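Local coordinates for protein beta-fructofuranosidase (Bifidobacterium adolescentis, PDB 6NOB) that probably hydrolyses beta-fructofuranosides such as sucrose, releasing terminal fructose units, at residues A[129-134]-A[145-150]; A[267-272]-A[374-379]. All coordinates share one frame; numbering follows the deposited sequence.

Contact 1. Residues A[129-134]-A[145-150]; sequences MNDPNG and FFQLNP. With PEG (di(hydroxyethyl)ether), chain G.
Q147 is held against N130, D131 and N133 by backbone and side chain alike. Q147 N donates to D131 O (2.8 Å). Q147 O takes N130 N (3.0 Å). N133 and F145 exchange two further backbone bonds. The register slips by one residue between M129 and P132, a beta bulge in this antiparallel hairpin of the propeller's first blade. The bulge lies in the MNDPNG sequence, a signature of family 32 that lines the pocket in relatives. The Q147 chain bends about its CB-CG bond (chi2 -72°), which carries its amide back over the opposing strand. Q147 NE2 donates to N133 OD1 (3.0 Å) and also to A194 O. Q147 OE1 accepts from O1 of a bound diethylene glycol (2.7 Å). The same O1 receives N130 ND2 (2.8 Å), so one hydroxyl joins the two strands. N130 ND2 also donates to D131 OD1 (3.0 Å), from above the carboxylate plane, while W128 NE1 satisfies N130 OD1. S196 OG serves both D131 OD2 and N133 ND2. On the face that carries M129 and F146, M129 SD lies over the F146 ring, 3.8 Å from its centroid and offset toward the rim, a Met-aromatic contact.

Contact 2. Residues A[267-272]-A[374-379]; sequences FRDPKV and YECPDL
R268 and E375, then D269 and C376, join two neighbouring blades of the five-bladed beta-propeller. Strands 268-272 and 377-379 run nearly parallel, 15° apart. No backbone-to-backbone hydrogen bond joins the segments; each direct bond involves a side chain. RDP and EC are sequence motifs of family 32 that in relatives line the active-site pocket. The salt bridge comes first. R268 places CG between its backbone N and carbonyl carbon (chi1 61°) and then runs extended to NE. R268 NE and NH2 both donate side-on to E375 OE2, at 3.2 and 3.0 Å. NE meets the anti lone pair of E375 OE2; NH2 comes from above the carboxylate plane. The guanidinium and carboxylate planes stand 85° apart. R268 NH1 pairs with D266 and E236. With alanine in place of R268, E375 OE2 is likely to lose both donors and its carboxylate to turn more freely, while D266 and E236 would lack their cationic partner. The other direct hydrogen bond is from C376 N to D269 OD2 (2.7 Å), which it meets on the anti side. C376 SG packs beside the same oxygen. Apolar packing follows: P377 CD sits against D269 CB at 3.5 Å. Last come K271 and D378, whose charged ends do not form a direct salt bridge. S440 binds both, through O to K271 NZ and through OG to D378 OD2. A water bridges the pair, accepting from K271 NZ (2.7 Å) and donating to D378 OD1 (2.8 Å).

From the N terminus, the chain passes the small sheets of its first 92 residues and enters the propeller. Contact 1 closes first, across the short turn between strands 127-138 and 141-149. It is local to one blade. The chain then builds further blades before contact 2 opens at 267-272. That contact closes a loop of 101 residues when 374-379 arrives, and it ties two neighbouring blades. The two contacts are in series and neither nest nor cross. Their centres are about 15 Å apart, yet they touch: D131 OD2 packs against C376 SG at 3.2 Å. The diethylene glycol bound at contact 1 also lies close to D269 of contact 2, so both border one pocket.

Contact 1. Residues A[129-134]-A[145-150]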
loop_
_atom_site.group_PDB
_atom_site.type_symbol
_atom_site.label_atom_id
_atom_site.label_comp_id
_atom_site.label_asym_id
_atom_site.label_seq_id
_atom_site.Cartn_x
_atom_site.Cartn_y
_atom_site.Cartn_z
ATOM N N MET A 129 1.309 -8.426 -3.694
ATOM C CA MET A 129 0.428 -7.294 -3.436
ATOM C C MET A 129 1.260 -6.022 -3.324
ATOM O O MET A 129 2.340 -6.042 -2.725
ATOM C CB MET A 129 -0.376 -7.504 -2.145
ATOM C CG MET A 129 -1.084 -6.252 -1.641
ATOM S SD MET A 129 -1.897 -6.467 -0.044
ATOM C CE MET A 129 -0.501 -6.383 1.071
ATOM N N ASN A 130 0.766 -4.916 -3.899
ATOM C CA ASN A 130 1.357 -3.620 -3.568
ATOM C C ASN A 130 0.314 -2.595 -3.106
ATOM O O ASN A 130 -0.246 -2.748 -2.015
ATOM C CB ASN A 130 2.219 -3.069 -4.724
ATOM C CG ASN A 130 1.591 -3.228 -6.095
ATOM O OD1 ASN A 130 1.358 -4.340 -6.564
ATOM N ND2 ASN A 130 1.375 -2.106 -6.775
ATOM N N ASP A 131 0.047 -1.566 -3.911
ATOM C CA ASP A 131 -0.585 -0.343 -3.422
ATOM C C ASP A 131 -1.939 -0.624 -2.771
ATOM O O ASP A 131 -2.715 -1.439 -3.283
ATOM C CB ASP A 131 -0.809 0.647 -4.567
ATOM C CG ASP A 131 0.455 0.994 -5.315
ATOM O OD1 ASP A 131 1.498 0.337 -5.109
ATOM O OD2 ASP A 131 0.386 1.940 -6.124
ATOM N N PRO A 132 -2.275 0.060 -1.674
ATOM C CA PRO A 132 -3.664 0.059 -1.199
ATOM C C PRO A 132 -4.530 0.948 -2.077
ATOM O O PRO A 132 -4.107 2.021 -2.515
ATOM C CB PRO A 132 -3.551 0.625 0.222
ATOM C CG PRO A 132 -2.352 1.517 0.161
ATOM C CD PRO A 132 -1.392 0.858 -0.803
ATOM N N ASN A 133 -5.754 0.490 -2.341
ATOM C CA ASN A 133 -6.667 1.190 -3.233
ATOM C C ASN A 133 -8.047 1.315 -2.602
ATOM O O ASN A 133 -8.417 0.559 -1.700
ATOM C CB ASN A 133 -6.808 0.475 -4.588
ATOM C CG ASN A 133 -5.478 0.264 -5.288
ATOM O OD1 ASN A 133 -5.285 -0.735 -5.982
ATOM N ND2 ASN A 133 -4.559 1.207 -5.119
ATOM N N GLY A 134 -8.800 2.292 -3.098
ATOM C CA GLY A 134 -10.228 2.377 -2.801
ATOM C C GLY A 134 -10.560 2.478 -1.329
ATOM O O GLY A 134 -11.558 1.904 -0.878
ATOM N N PHE A 145 -8.997 -2.151 -0.693
ATOM C CA PHE A 145 -8.614 -2.773 -1.950
ATOM C C PHE A 145 -7.102 -2.677 -2.104
ATOM O O PHE A 145 -6.440 -1.886 -1.426
ATOM C CB PHE A 145 -9.316 -2.109 -3.141
ATOM C CG PHE A 145 -10.821 -2.113 -3.048
ATOM C CD1 PHE A 145 -11.493 -1.125 -2.343
ATOM C CD2 PHE A 145 -11.564 -3.099 -3.680
ATOM C CE1 PHE A 145 -12.875 -1.128 -2.265
ATOM C CE2 PHE A 145 -12.947 -3.107 -3.605
ATOM C CZ PHE A 145 -13.602 -2.122 -2.898
ATOM N N PHE A 146 -6.550 -3.496 -2.996
ATOM C CA PHE A 146 -5.105 -3.466 -3.160
ATOM C C PHE A 146 -4.694 -4.039 -4.506
ATOM O O PHE A 146 -5.321 -4.963 -5.030
ATOM C CB PHE A 146 -4.389 -4.218 -2.029
ATOM C CG PHE A 146 -4.898 -5.611 -1.790
ATOM C CD1 PHE A 146 -5.922 -5.846 -0.882
ATOM C CD2 PHE A 146 -4.334 -6.693 -2.453
ATOM C CE1 PHE A 146 -6.384 -7.131 -0.651
ATOM C CE2 PHE A 146 -4.785 -7.982 -2.222
ATOM C CZ PHE A 146 -5.814 -8.202 -1.323
ATOM N N GLN A 147 -3.624 -3.460 -5.051
ATOM C CA GLN A 147 -2.965 -4.002 -6.228
ATOM C C GLN A 147 -2.509 -5.430 -5.959
ATOM O O GLN A 147 -1.902 -5.711 -4.922
ATOM C CB GLN A 147 -1.770 -3.125 -6.593
ATOM C CG GLN A 147 -2.137 -1.726 -7.051
ATOM C CD GLN A 147 -2.760 -1.714 -8.430
ATOM O OE1 GLN A 147 -2.058 -1.672 -9.437
ATOM N NE2 GLN A 147 -4.088 -1.750 -8.482
ATOM N N LEU A 148 -2.791 -6.333 -6.898
ATOM C CA LEU A 148 -2.614 -7.757 -6.651
ATOM C C LEU A 148 -2.197 -8.476 -7.927
ATOM O O LEU A 148 -2.731 -8.207 -9.006
ATOM C CB LEU A 148 -3.907 -8.379 -6.107
ATOM C CG LEU A 148 -4.069 -9.899 -6.183
ATOM C CD1 LEU A 148 -3.226 -10.592 -5.120
ATOM C CD2 LEU A 148 -5.532 -10.292 -6.058
ATOM N N ASN A 149 -1.245 -9.392 -7.789
ATOM C CA ASN A 149 -0.925 -10.361 -8.838
ATOM C C ASN A 149 -1.085 -11.758 -8.261
ATOM O O ASN A 149 -0.228 -12.198 -7.471
ATOM C CB ASN A 149 0.495 -10.168 -9.371
ATOM C CG ASN A 149 0.981 -11.367 -10.177
ATOM O OD1 ASN A 149 0.212 -11.998 -10.906
ATOM N ND2 ASN A 149 2.264 -11.692 -10.041
ATOM N N PRO A 150 -2.139 -12.496 -8.614
ATOM C CA PRO A 150 -2.356 -13.822 -8.028
ATOM C C PRO A 150 -1.568 -14.947 -8.682
ATOM O O PRO A 150 -1.781 -16.109 -8.323
ATOM C CB PRO A 150 -3.864 -14.030 -8.236
ATOM C CG PRO A 150 -4.150 -13.309 -9.503
ATOM C CD PRO A 150 -3.225 -12.112 -9.532
HETATM C C1 PEG G . 1.106 -0.603 -10.302
HETATM O O1 PEG G . 0.691 -1.672 -9.500
HETATM C C2 PEG G . 0.286 0.626 -9.919
HETATM O O2 PEG G . 1.152 1.718 -9.797
HETATM C C3 PEG G . 2.035 1.617 -8.716
HETATM C C4 PEG G . 2.308 3.025 -8.187
HETATM O O4 PEG G . 1.348 3.893 -8.723
#

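Contact 2. Residues A[267-272]-A[374-379]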
loop_
_atom_site.group_PDB
_atom_site.type_symbol
_atom_site.label_atom_id
_atom_site.label_comp_id
_atom_site.label_asym_id
_atom_site.label_seq_id
_atom_site.Cartn_x
_atom_site.Cartn_y
_atom_site.Cartn_z
ATOM N N PHE A 267 0.611 8.739 -16.056
ATOM C CA PHE A 267 -0.536 9.577 -15.731
ATOM C C PHE A 267 -1.549 8.722 -14.982
ATOM O O PHE A 267 -2.473 8.175 -15.594
ATOM C CB PHE A 267 -1.121 10.170 -17.020
ATOM C CG PHE A 267 -2.447 10.863 -16.847
ATOM C CD1 PHE A 267 -2.554 12.011 -16.079
ATOM C CD2 PHE A 267 -3.579 10.386 -17.492
ATOM C CE1 PHE A 267 -3.773 12.656 -15.935
ATOM C CE2 PHE A 267 -4.795 11.027 -17.355
ATOM C CZ PHE A 267 -4.891 12.163 -16.572
ATOM N N ARG A 268 -1.387 8.579 -13.666
ATOM C CA ARG A 268 -2.046 7.485 -12.967
ATOM C C ARG A 268 -2.366 7.856 -11.522
ATOM O O ARG A 268 -2.040 8.945 -11.038
ATOM C CB ARG A 268 -1.176 6.228 -13.013
ATOM C CG ARG A 268 0.186 6.385 -12.362
ATOM C CD ARG A 268 0.911 5.045 -12.336
ATOM N NE ARG A 268 2.342 5.183 -12.084
ATOM C CZ ARG A 268 3.246 5.431 -13.026
ATOM N NH1 ARG A 268 2.867 5.575 -14.290
ATOM N NH2 ARG A 268 4.528 5.537 -12.704
ATOM N N ASP A 269 -3.026 6.915 -10.842
ATOM C CA ASP A 269 -3.348 6.930 -9.419
ATOM C C ASP A 269 -4.294 8.074 -9.061
ATOM O O ASP A 269 -3.956 8.915 -8.218
ATOM C CB ASP A 269 -2.064 7.020 -8.591
ATOM C CG ASP A 269 -1.031 5.976 -8.990
ATOM O OD1 ASP A 269 -1.418 4.926 -9.550
ATOM O OD2 ASP A 269 0.171 6.208 -8.744
ATOM N N PRO A 270 -5.493 8.126 -9.644
ATOM C CA PRO A 270 -6.400 9.241 -9.350
ATOM C C PRO A 270 -6.903 9.183 -7.918
ATOM O O PRO A 270 -7.261 8.120 -7.408
ATOM C CB PRO A 270 -7.547 9.037 -10.345
ATOM C CG PRO A 270 -7.564 7.559 -10.570
ATOM C CD PRO A 270 -6.122 7.123 -10.523
ATOM N N LYS A 271 -6.930 10.347 -7.272
ATOM C CA LYS A 271 -7.436 10.485 -5.909
ATOM C C LYS A 271 -8.483 11.590 -5.912
ATOM O O LYS A 271 -8.160 12.752 -6.176
ATOM C CB LYS A 271 -6.303 10.791 -4.929
ATOM C CG LYS A 271 -6.341 9.960 -3.656
ATOM C CD LYS A 271 -7.611 10.231 -2.870
ATOM C CE LYS A 271 -7.687 9.374 -1.623
ATOM N NZ LYS A 271 -8.949 9.628 -0.868
ATOM N N VAL A 272 -9.731 11.230 -5.628
ATOM C CA VAL A 272 -10.859 12.151 -5.708
ATOM C C VAL A 272 -11.239 12.562 -4.290
ATOM O O VAL A 272 -11.598 11.715 -3.463
ATOM C CB VAL A 272 -12.047 11.517 -6.451
ATOM C CG1 VAL A 272 -13.217 12.489 -6.537
ATOM C CG2 VAL A 272 -11.626 11.078 -7.846
ATOM N N TYR A 374 5.541 11.582 -10.370
ATOM C CA TYR A 374 4.847 11.264 -9.134
ATOM C C TYR A 374 4.218 9.878 -9.215
ATOM O O TYR A 374 3.968 9.340 -10.296
ATOM C CB TYR A 374 3.754 12.295 -8.845
ATOM C CG TYR A 374 4.178 13.471 -8.000
ATOM C CD1 TYR A 374 4.752 13.287 -6.747
ATOM C CD2 TYR A 374 3.983 14.771 -8.448
ATOM C CE1 TYR A 374 5.131 14.370 -5.971
ATOM C CE2 TYR A 374 4.357 15.858 -7.678
ATOM C CZ TYR A 374 4.928 15.652 -6.441
ATOM O OH TYR A 374 5.301 16.734 -5.678
ATOM N N GLU A 375 3.960 9.305 -8.043
ATOM C CA GLU A 375 3.133 8.116 -7.914
ATOM C C GLU A 375 2.267 8.264 -6.671
ATOM O O GLU A 375 2.713 8.810 -5.658
ATOM C CB GLU A 375 3.981 6.836 -7.833
ATOM C CG GLU A 375 4.445 6.327 -9.195
ATOM C CD GLU A 375 4.964 4.901 -9.156
ATOM O OE1 GLU A 375 5.745 4.572 -8.238
ATOM O OE2 GLU A 375 4.591 4.109 -10.048
ATOM N N CYS A 376 1.021 7.799 -6.769
ATOM C CA CYS A 376 0.061 7.763 -5.671
ATOM C C CYS A 376 -0.100 9.122 -4.994
ATOM O O CYS A 376 0.298 9.290 -3.834
ATOM C CB CYS A 376 0.476 6.705 -4.645
ATOM S SG CYS A 376 0.598 5.035 -5.346
ATOM N N PRO A 377 -0.685 10.104 -5.672
ATOM C CA PRO A 377 -0.888 11.416 -5.056
ATOM C C PRO A 377 -2.122 11.423 -4.164
ATOM O O PRO A 377 -2.941 10.503 -4.171
ATOM C CB PRO A 377 -1.076 12.335 -6.263
ATOM C CG PRO A 377 -1.768 11.457 -7.258
ATOM C CD PRO A 377 -1.197 10.067 -7.054
ATOM N N ASP A 378 -2.242 12.498 -3.392
ATOM C CA ASP A 378 -3.386 12.695 -2.517
ATOM C C ASP A 378 -3.450 14.169 -2.153
ATOM O O ASP A 378 -2.414 14.809 -1.955
ATOM C CB ASP A 378 -3.291 11.829 -1.254
ATOM C CG ASP A 378 -4.652 11.517 -0.652
ATOM O OD1 ASP A 378 -5.627 12.224 -0.983
ATOM O OD2 ASP A 378 -4.747 10.561 0.149
ATOM N N LEU A 379 -4.667 14.701 -2.085
ATOM C CA LEU A 379 -4.887 16.101 -1.744
ATOM C C LEU A 379 -6.085 16.171 -0.814
ATOM O O LEU A 379 -7.183 15.743 -1.182
ATOM C CB LEU A 379 -5.121 16.951 -2.997
ATOM C CG LEU A 379 -5.197 18.466 -2.798
ATOM C CD1 LEU A 379 -3.841 19.025 -2.391
ATOM C CD2 LEU A 379 -5.705 19.136 -4.062
HETATM O O HOH W 1 -8.299 12.172 -0.083
#